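Local coordinates for cell division inhibitor SulA (Pseudomonas aeruginosa, PDB 1OFU), which probably inhibits cell division during the SOS response by binding FtsZ and blocking the polymerization that builds the Z ring, at residues Lys66-Ala71 against Ser89-Leu94. Sequence-based numbering, arbitrary orientation.
Sequences KDNAAA and SWLEPL
Asn68 and Leu91 meet where the first turn of helix 68-80 leans against the loop that leaves the end of strand 84-89, in the parallel alpha/beta fold of SulA. Leu91 CD2 makes the close contacts: it approaches Asn68 OD1 to 3.5 Å and the backbone atom Asn68 O to 3.6 Å, and touches Ala71 CB at 3.8 Å. The carboxamide oxygen comes to this methyl from one side, and the peptide oxygen of Asn68 lies between it and the methyl of Ala71, nearer the latter. Asn68 and Leu91 run past each other in opposite senses. In Leu91, CG lies anti to the carbonyl carbon (chi1 -61°), and the end of the side chain thereby comes closer to the helix than the direction of its CB suggests. No hydrogen bond links the two segments; Asn68 OD1 stays 4.0 Å from Glu92 N, so the junction rests on van der Waals contact.

The turn itself is fixed from within. Asp67 occupies the N-cap, its OD1 accepting from Ala70 N at 2.8 Å, while Ala71 N donates to Asp67 O at 2.7 Å. Three positions apart on this turn, Asn68 and Ala71 both point their CB atoms toward the loop. The preceding Lys66 belongs to a short FtsZ-binding region, so the contact begins just beyond a part of the partner-binding surface.

Farther along the helix, Ser75 OG bonds to both Ala71 O and Ser89 OG, a second tie between helix 68-80 and the end of strand 84-89. Ser89 pairs through its backbone with strand 112-118, whose Asn115 ND2 donates to Leu91 O, and the loop then runs on through a cis peptide before Pro93 into helix 96-109.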
ATOM      1  N   LYS D  66      14.213  21.478 -15.660  1.00 56.10           N
ATOM      2  CA  LYS D  66      15.658  21.696 -15.668  1.00 58.58           C
ATOM      3  C   LYS D  66      16.278  21.961 -14.299  1.00 57.78           C
ATOM      4  O   LYS D  66      17.402  21.532 -14.034  1.00 57.20           O
ATOM      5  CB  LYS D  66      16.020  22.838 -16.624  1.00 61.77           C
ATOM      6  CG  LYS D  66      15.343  24.161 -16.319  1.00 67.56           C
ATOM      7  CD  LYS D  66      15.888  25.276 -17.206  1.00 72.17           C
ATOM      8  CE  LYS D  66      15.668  24.976 -18.686  1.00 75.24           C
ATOM      9  NZ  LYS D  66      16.172  26.077 -19.557  1.00 74.78           N
ATOM     10  N   ASP D  67      15.563  22.672 -13.433  1.00 56.35           N
ATOM     11  CA  ASP D  67      16.083  22.952 -12.100  1.00 56.44           C
ATOM     12  C   ASP D  67      14.991  23.233 -11.076  1.00 55.08           C
ATOM     13  O   ASP D  67      13.814  23.352 -11.418  1.00 53.82           O
ATOM     14  CB  ASP D  67      17.082  24.120 -12.133  1.00 57.72           C
ATOM     15  CG  ASP D  67      16.466  25.414 -12.640  1.00 58.63           C
ATOM     16  OD1 ASP D  67      15.248  25.620 -12.448  1.00 58.79           O
ATOM     17  OD2 ASP D  67      17.212  26.238 -13.214  1.00 59.82           O
ATOM     18  N   ASN D  68      15.400  23.338  -9.816  1.00 55.27           N
ATOM     19  CA  ASN D  68      14.476  23.582  -8.716  1.00 56.29           C
ATOM     20  C   ASN D  68      13.494  24.706  -8.991  1.00 55.22           C
ATOM     21  O   ASN D  68      12.291  24.558  -8.757  1.00 55.59           O
ATOM     22  CB  ASN D  68      15.258  23.871  -7.432  1.00 59.38           C
ATOM     23  CG  ASN D  68      15.870  22.622  -6.836  1.00 62.55           C
ATOM     24  OD1 ASN D  68      15.169  21.788  -6.265  1.00 67.20           O
ATOM     25  ND2 ASN D  68      17.181  22.479  -6.974  1.00 66.89           N
ATOM     26  N   ALA D  69      14.002  25.828  -9.487  1.00 52.88           N
ATOM     27  CA  ALA D  69      13.146  26.965  -9.791  1.00 53.01           C
ATOM     28  C   ALA D  69      12.095  26.571 -10.831  1.00 50.80           C
ATOM     29  O   ALA D  69      10.931  26.963 -10.734  1.00 49.58           O
ATOM     30  CB  ALA D  69      13.991  28.130 -10.298  1.00 53.38           C
ATOM     31  N   ALA D  70      12.512  25.788 -11.822  1.00 47.68           N
ATOM     32  CA  ALA D  70      11.598  25.338 -12.871  1.00 49.20           C
ATOM     33  C   ALA D  70      10.617  24.300 -12.326  1.00 44.16           C
ATOM     34  O   ALA D  70       9.433  24.304 -12.663  1.00 46.60           O
ATOM     35  CB  ALA D  70      12.386  24.754 -14.040  1.00 47.36           C
ATOM     36  N   ALA D  71      11.114  23.409 -11.479  1.00 42.16           N
ATOM     37  CA  ALA D  71      10.263  22.383 -10.891  1.00 42.42           C
ATOM     38  C   ALA D  71       9.200  23.034 -10.009  1.00 38.30           C
ATOM     39  O   ALA D  71       8.058  22.583  -9.961  1.00 39.70           O
ATOM     40  CB  ALA D  71      11.108  21.410 -10.077  1.00 42.20           C
ATOM     41  N   SER D  89       6.309  16.893  -5.504  1.00 35.11           N
ATOM     42  CA  SER D  89       7.533  17.627  -5.773  1.00 37.03           C
ATOM     43  C   SER D  89       8.667  17.032  -4.961  1.00 36.73           C
ATOM     44  O   SER D  89       8.439  16.345  -3.958  1.00 33.68           O
ATOM     45  CB  SER D  89       7.364  19.097  -5.374  1.00 40.23           C
ATOM     46  OG  SER D  89       6.183  19.642  -5.927  1.00 52.85           O
ATOM     47  N   TRP D  90       9.887  17.297  -5.405  1.00 35.44           N
ATOM     48  CA  TRP D  90      11.089  16.833  -4.723  1.00 37.94           C
ATOM     49  C   TRP D  90      11.975  18.060  -4.593  1.00 37.89           C
ATOM     50  O   TRP D  90      13.103  18.082  -5.076  1.00 39.10           O
ATOM     51  CB  TRP D  90      11.801  15.753  -5.542  1.00 36.47           C
ATOM     52  CG  TRP D  90      11.279  14.377  -5.289  1.00 41.05           C
ATOM     53  CD1 TRP D  90      11.742  13.470  -4.371  1.00 38.58           C
ATOM     54  CD2 TRP D  90      10.161  13.759  -5.933  1.00 38.83           C
ATOM     55  NE1 TRP D  90      10.977  12.324  -4.407  1.00 40.25           N
ATOM     56  CE2 TRP D  90      10.001  12.475  -5.357  1.00 41.01           C
ATOM     57  CE3 TRP D  90       9.279  14.164  -6.943  1.00 36.39           C
ATOM     58  CZ2 TRP D  90       8.994  11.594  -5.759  1.00 41.29           C
ATOM     59  CZ3 TRP D  90       8.278  13.289  -7.344  1.00 34.29           C
ATOM     60  CH2 TRP D  90       8.145  12.016  -6.753  1.00 41.41           C
ATOM     61  N   LEU D  91      11.437  19.085  -3.940  1.00 43.42           N
ATOM     62  CA  LEU D  91      12.147  20.345  -3.754  1.00 46.07           C
ATOM     63  C   LEU D  91      12.860  20.512  -2.409  1.00 48.45           C
ATOM     64  O   LEU D  91      12.290  20.272  -1.349  1.00 50.53           O
ATOM     65  CB  LEU D  91      11.169  21.501  -3.961  1.00 46.48           C
ATOM     66  CG  LEU D  91      10.548  21.565  -5.358  1.00 49.10           C
ATOM     67  CD1 LEU D  91       9.443  22.614  -5.400  1.00 51.05           C
ATOM     68  CD2 LEU D  91      11.635  21.873  -6.376  1.00 49.09           C
ATOM     69  N   GLU D  92      14.116  20.931  -2.478  1.00 51.81           N
ATOM     70  CA  GLU D  92      14.933  21.169  -1.299  1.00 58.77           C
ATOM     71  C   GLU D  92      16.168  21.945  -1.745  1.00 61.21           C
ATOM     72  O   GLU D  92      16.938  21.480  -2.587  1.00 60.99           O
ATOM     73  CB  GLU D  92      15.336  19.846  -0.636  1.00 61.82           C
ATOM     74  CG  GLU D  92      16.141  18.908  -1.520  1.00 72.96           C
ATOM     75  CD  GLU D  92      16.351  17.542  -0.887  1.00 78.77           C
ATOM     76  OE1 GLU D  92      15.344  16.858  -0.601  1.00 81.39           O
ATOM     77  OE2 GLU D  92      17.519  17.148  -0.677  1.00 82.08           O
ATOM     78  N   PRO D  93      16.370  23.148  -1.186  1.00 63.25           N
ATOM     79  CA  PRO D  93      15.508  23.781  -0.181  1.00 63.19           C
ATOM     80  C   PRO D  93      14.152  24.240  -0.705  1.00 63.14           C
ATOM     81  O   PRO D  93      13.950  24.407  -1.912  1.00 61.87           O
ATOM     82  CB  PRO D  93      16.344  24.970   0.299  1.00 63.70           C
ATOM     83  CG  PRO D  93      17.759  24.573  -0.032  1.00 66.65           C
ATOM     84  CD  PRO D  93      17.598  23.934  -1.380  1.00 64.88           C
ATOM     85  N   LEU D  94      13.229  24.443   0.228  1.00 59.77           N
ATOM     86  CA  LEU D  94      11.894  24.918  -0.084  1.00 60.22           C
ATOM     87  C   LEU D  94      11.602  25.989   0.960  1.00 61.61           C
ATOM     88  O   LEU D  94      11.547  25.700   2.154  1.00 63.65           O
ATOM     89  CB  LEU D  94      10.878  23.779   0.018  1.00 60.37           C
ATOM     90  CG  LEU D  94       9.488  24.103  -0.535  1.00 60.80           C
ATOM     91  CD1 LEU D  94       9.600  24.417  -2.018  1.00 63.05           C
ATOM     92  CD2 LEU D  94       8.552  22.928  -0.320  1.00 59.84           C
TER